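Local coordinates for cytosine deaminase (Klebsiella pneumoniae, PDB 4R85), which probably deaminates cytosine and 5-methylcytosine hydrolytically, using an iron-containing amidohydrolase-fold active site, at residues A[92-103]-A[127-138]. Numbering follows the deposited sequence.
Sequences PEDTRQRALKTI and ALQALLAVKQEA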
loop_
_atom_site.group_PDB
_atom_site.type_symbol
_atom_site.label_atom_id
_atom_site.label_comp_id
_atom_site.label_asym_id
_atom_site.label_seq_id
_atom_site.Cartn_x
_atom_site.Cartn_y
_atom_site.Cartn_z
ATOM N N PRO A 92 -5.705 22.906 24.273
ATOM C CA PRO A 92 -6.527 21.726 24.569
ATOM C C PRO A 92 -7.720 21.586 23.619
ATOM O O PRO A 92 -8.003 20.481 23.174
ATOM C CB PRO A 92 -7.011 21.988 25.998
ATOM C CG PRO A 92 -5.941 22.860 26.599
ATOM C CD PRO A 92 -5.489 23.744 25.471
ATOM N N GLU A 93 -8.399 22.683 23.298
ATOM C CA GLU A 93 -9.559 22.589 22.412
ATOM C C GLU A 93 -9.169 22.220 20.974
ATOM O O GLU A 93 -9.867 21.453 20.306
ATOM C CB GLU A 93 -10.381 23.874 22.437
ATOM C CG GLU A 93 -11.725 23.737 21.746
ATOM C CD GLU A 93 -12.446 22.450 22.129
ATOM O OE1 GLU A 93 -12.639 22.200 23.342
ATOM O OE2 GLU A 93 -12.808 21.682 21.213
ATOM N N ASP A 94 -8.053 22.769 20.509
ATOM C CA ASP A 94 -7.482 22.410 19.208
ATOM C C ASP A 94 -7.156 20.913 19.156
ATOM O O ASP A 94 -7.498 20.214 18.196
ATOM C CB ASP A 94 -6.219 23.258 18.967
ATOM C CG ASP A 94 -5.322 22.705 17.868
ATOM O OD1 ASP A 94 -5.811 22.493 16.741
ATOM O OD2 ASP A 94 -4.116 22.501 18.139
ATOM N N THR A 95 -6.504 20.421 20.200
ATOM C CA THR A 95 -6.104 19.022 20.247
ATOM C C THR A 95 -7.332 18.126 20.255
ATOM O O THR A 95 -7.406 17.142 19.516
ATOM C CB THR A 95 -5.244 18.753 21.483
ATOM O OG1 THR A 95 -4.080 19.585 21.423
ATOM C CG2 THR A 95 -4.822 17.273 21.564
ATOM N N ARG A 96 -8.303 18.487 21.084
ATOM C CA ARG A 96 -9.528 17.707 21.210
ATOM C C ARG A 96 -10.237 17.523 19.872
ATOM O O ARG A 96 -10.634 16.408 19.522
ATOM C CB ARG A 96 -10.474 18.376 22.199
ATOM C CG ARG A 96 -11.832 17.723 22.286
ATOM C CD ARG A 96 -12.718 18.476 23.273
ATOM N NE ARG A 96 -14.064 17.924 23.291
ATOM C CZ ARG A 96 -15.040 18.340 22.494
ATOM N NH1 ARG A 96 -14.812 19.322 21.630
ATOM N NH2 ARG A 96 -16.241 17.781 22.562
ATOM N N GLN A 97 -10.387 18.617 19.128
ATOM C CA GLN A 97 -11.103 18.582 17.858
ATOM C C GLN A 97 -10.419 17.700 16.815
ATOM O O GLN A 97 -11.080 16.895 16.146
ATOM C CB GLN A 97 -11.315 20.000 17.323
ATOM C CG GLN A 97 -12.282 20.813 18.178
ATOM C CD GLN A 97 -12.255 22.286 17.847
ATOM O OE1 GLN A 97 -11.343 22.765 17.169
ATOM N NE2 GLN A 97 -13.257 23.023 18.327
ATOM N N ARG A 98 -9.105 17.845 16.686
ATOM C CA ARG A 98 -8.334 17.016 15.754
ATOM C C ARG A 98 -8.316 15.545 16.167
ATOM O O ARG A 98 -8.452 14.646 15.331
ATOM C CB ARG A 98 -6.898 17.539 15.627
ATOM C CG ARG A 98 -6.802 18.903 14.949
ATOM C CD ARG A 98 -5.343 19.375 14.798
ATOM N NE ARG A 98 -4.756 19.792 16.072
ATOM C CZ ARG A 98 -3.976 19.027 16.836
ATOM N NH1 ARG A 98 -3.676 17.786 16.474
ATOM N NH2 ARG A 98 -3.501 19.502 17.980
ATOM N N ALA A 99 -8.143 15.297 17.460
ATOM C CA ALA A 99 -8.113 13.927 17.965
ATOM C C ALA A 99 -9.450 13.231 17.720
ATOM O O ALA A 99 -9.497 12.078 17.287
ATOM C CB ALA A 99 -7.760 13.914 19.445
ATOM N N LEU A 100 -10.540 13.943 17.984
ATOM C CA LEU A 100 -11.870 13.375 17.809
ATOM C C LEU A 100 -12.167 13.056 16.352
ATOM O O LEU A 100 -12.758 12.026 16.055
ATOM C CB LEU A 100 -12.938 14.301 18.390
ATOM C CG LEU A 100 -12.988 14.285 19.917
ATOM C CD1 LEU A 100 -14.029 15.271 20.404
ATOM C CD2 LEU A 100 -13.275 12.872 20.435
ATOM N N LYS A 101 -11.744 13.930 15.442
ATOM C CA LYS A 101 -11.917 13.672 14.016
ATOM C C LYS A 101 -11.178 12.413 13.564
ATOM O O LYS A 101 -11.702 11.603 12.794
ATOM C CB LYS A 101 -11.449 14.873 13.201
ATOM C CG LYS A 101 -11.497 14.651 11.702
ATOM C CD LYS A 101 -11.408 15.975 10.956
ATOM C CE LYS A 101 -11.182 15.763 9.466
ATOM N NZ LYS A 101 -11.209 17.073 8.742
ATOM N N THR A 102 -9.954 12.247 14.046
ATOM C CA THR A 102 -9.134 11.108 13.652
ATOM C C THR A 102 -9.653 9.816 14.298
ATOM O O THR A 102 -9.643 8.746 13.687
ATOM C CB THR A 102 -7.654 11.377 13.978
ATOM O OG1 THR A 102 -7.167 12.397 13.098
ATOM C CG2 THR A 102 -6.803 10.130 13.774
ATOM N N ILE A 103 -10.139 9.930 15.527
ATOM C CA ILE A 103 -10.801 8.805 16.169
ATOM C C ILE A 103 -12.033 8.373 15.356
ATOM O O ILE A 103 -12.283 7.175 15.190
ATOM C CB ILE A 103 -11.174 9.142 17.626
ATOM C CG1 ILE A 103 -9.909 9.148 18.495
ATOM C CG2 ILE A 103 -12.179 8.134 18.165
ATOM C CD1 ILE A 103 -10.118 9.726 19.877
ATOM N N ALA A 127 -1.821 19.011 25.350
ATOM C CA ALA A 127 -2.360 17.891 24.586
ATOM C C ALA A 127 -2.684 16.710 25.499
ATOM O O ALA A 127 -3.674 16.005 25.290
ATOM C CB ALA A 127 -1.381 17.454 23.501
ATOM N N LEU A 128 -1.828 16.468 26.487
ATOM C CA LEU A 128 -2.070 15.360 27.411
ATOM C C LEU A 128 -3.388 15.590 28.148
ATOM O O LEU A 128 -4.214 14.688 28.265
ATOM C CB LEU A 128 -0.919 15.226 28.405
ATOM C CG LEU A 128 -1.092 14.122 29.450
ATOM C CD1 LEU A 128 -1.197 12.749 28.780
ATOM C CD2 LEU A 128 0.069 14.159 30.415
ATOM N N GLN A 129 -3.580 16.811 28.631
ATOM C CA GLN A 129 -4.819 17.179 29.307
ATOM C C GLN A 129 -6.016 16.911 28.410
ATOM O O GLN A 129 -7.005 16.311 28.839
ATOM C CB GLN A 129 -4.786 18.654 29.710
ATOM C CG GLN A 129 -3.781 18.953 30.806
ATOM C CD GLN A 129 -3.632 20.441 31.089
ATOM O OE1 GLN A 129 -4.579 21.219 30.923
ATOM N NE2 GLN A 129 -2.436 20.843 31.514
ATOM N N ALA A 130 -5.920 17.345 27.158
ATOM C CA ALA A 130 -7.029 17.165 26.224
ATOM C C ALA A 130 -7.306 15.678 25.976
ATOM O O ALA A 130 -8.459 15.249 25.957
ATOM C CB ALA A 130 -6.749 17.885 24.907
ATOM N N LEU A 131 -6.251 14.898 25.799
ATOM C CA LEU A 131 -6.418 13.487 25.452
ATOM C C LEU A 131 -6.896 12.624 26.625
ATOM O O LEU A 131 -7.603 11.642 26.417
ATOM C CB LEU A 131 -5.157 12.923 24.785
ATOM C CG LEU A 131 -5.041 13.470 23.354
ATOM C CD1 LEU A 131 -3.645 13.325 22.795
ATOM C CD2 LEU A 131 -6.034 12.787 22.445
ATOM N N LEU A 132 -6.532 13.000 27.846
ATOM C CA LEU A 132 -7.080 12.330 29.024
ATOM C C LEU A 132 -8.593 12.525 29.094
ATOM O O LEU A 132 -9.324 11.607 29.468
ATOM C CB LEU A 132 -6.412 12.819 30.315
ATOM C CG LEU A 132 -4.970 12.340 30.541
ATOM C CD1 LEU A 132 -4.292 13.175 31.619
ATOM C CD2 LEU A 132 -4.944 10.871 30.930
ATOM N N ALA A 133 -9.067 13.713 28.729
ATOM C CA ALA A 133 -10.505 13.958 28.679
ATOM C C ALA A 133 -11.149 13.214 27.509
ATOM O O ALA A 133 -12.242 12.658 27.647
ATOM C CB ALA A 133 -10.802 15.445 28.595
ATOM N N VAL A 134 -10.464 13.216 26.368
ATOM C CA VAL A 134 -10.938 12.545 25.157
ATOM C C VAL A 134 -11.126 11.050 25.414
ATOM O O VAL A 134 -12.043 10.416 24.877
ATOM C CB VAL A 134 -9.951 12.765 23.982
ATOM C CG1 VAL A 134 -10.064 11.657 22.940
ATOM C CG2 VAL A 134 -10.167 14.139 23.338
ATOM N N LYS A 135 -10.266 10.500 26.261
ATOM C CA LYS A 135 -10.357 9.097 26.641
ATOM C C LYS A 135 -11.723 8.785 27.255
ATOM O O LYS A 135 -12.275 7.707 27.045
ATOM C CB LYS A 135 -9.223 8.742 27.605
ATOM C CG LYS A 135 -9.316 7.355 28.222
ATOM C CD LYS A 135 -8.124 7.120 29.138
ATOM C CE LYS A 135 -8.249 5.807 29.891
ATOM N NZ LYS A 135 -7.065 5.553 30.757
ATOM N N GLN A 136 -12.275 9.741 27.998
ATOM C CA GLN A 136 -13.597 9.575 28.587
ATOM C C GLN A 136 -14.693 9.902 27.581
ATOM O O GLN A 136 -15.685 9.186 27.476
ATOM C CB GLN A 136 -13.751 10.458 29.832
ATOM C CG GLN A 136 -12.697 10.207 30.901
ATOM C CD GLN A 136 -12.632 8.747 31.322
ATOM O OE1 GLN A 136 -13.661 8.117 31.576
ATOM N NE2 GLN A 136 -11.418 8.197 31.388
ATOM N N GLU A 137 -14.498 10.985 26.834
ATOM C CA GLU A 137 -15.496 11.463 25.883
ATOM C C GLU A 137 -15.748 10.461 24.757
ATOM O O GLU A 137 -16.881 10.313 24.295
ATOM C CB GLU A 137 -15.063 12.811 25.294
ATOM C CG GLU A 137 -16.042 13.399 24.286
ATOM C CD GLU A 137 -15.679 14.816 23.861
ATOM O OE1 GLU A 137 -14.523 15.239 24.096
ATOM O OE2 GLU A 137 -16.554 15.505 23.290
ATOM N N ALA A 138 -14.695 9.777 24.318
ATOM C CA ALA A 138 -14.809 8.866 23.178
ATOM C C ALA A 138 -14.918 7.384 23.556
ATOM O O ALA A 138 -14.802 6.513 22.691
ATOM C CB ALA A 138 -13.657 9.091 22.194
#
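Two successive outer helices of the amidohydrolase TIM barrel pack here, helix segments 92-103 and 127-137, joined in sequence through barrel strand 111-119; their axes come within 8.2 Å and cross at -46°. At the N-terminal end of 92-103 the packing is close, because A130 has only a methyl: its CB sits 3.4 Å from the carbonyl O of P92 and 3.8 Å from CB of T95. T95 carries CG2 anti to its backbone N, which lays that methyl over A127 and A130, while OG1 hydrogen-bonds to the T91 carbonyl O. Deeper in, A99 CB meets L131 CD2 at 3.6 Å. I103 CD1 and V134 CG1 meet tip to tip, 3.6 Å apart, with CB of A138, just past the helix, beside them. On the more exposed side the extended R96 chain crosses E137 at about a right angle. NE donates a bent bond to the syn lone pair of OE1 (2.8 Å); NH2 pairs with OE2, though the modelled 2.4 Å is doubtfully short. NH1 reaches E93 OE2 at 3.1 Å. Bonds from NE and NH1 to two carboxylates, with L100 CD1 over one face, limit rotation of the R96 guanidinium, and the two acids probably stabilise its positive charge.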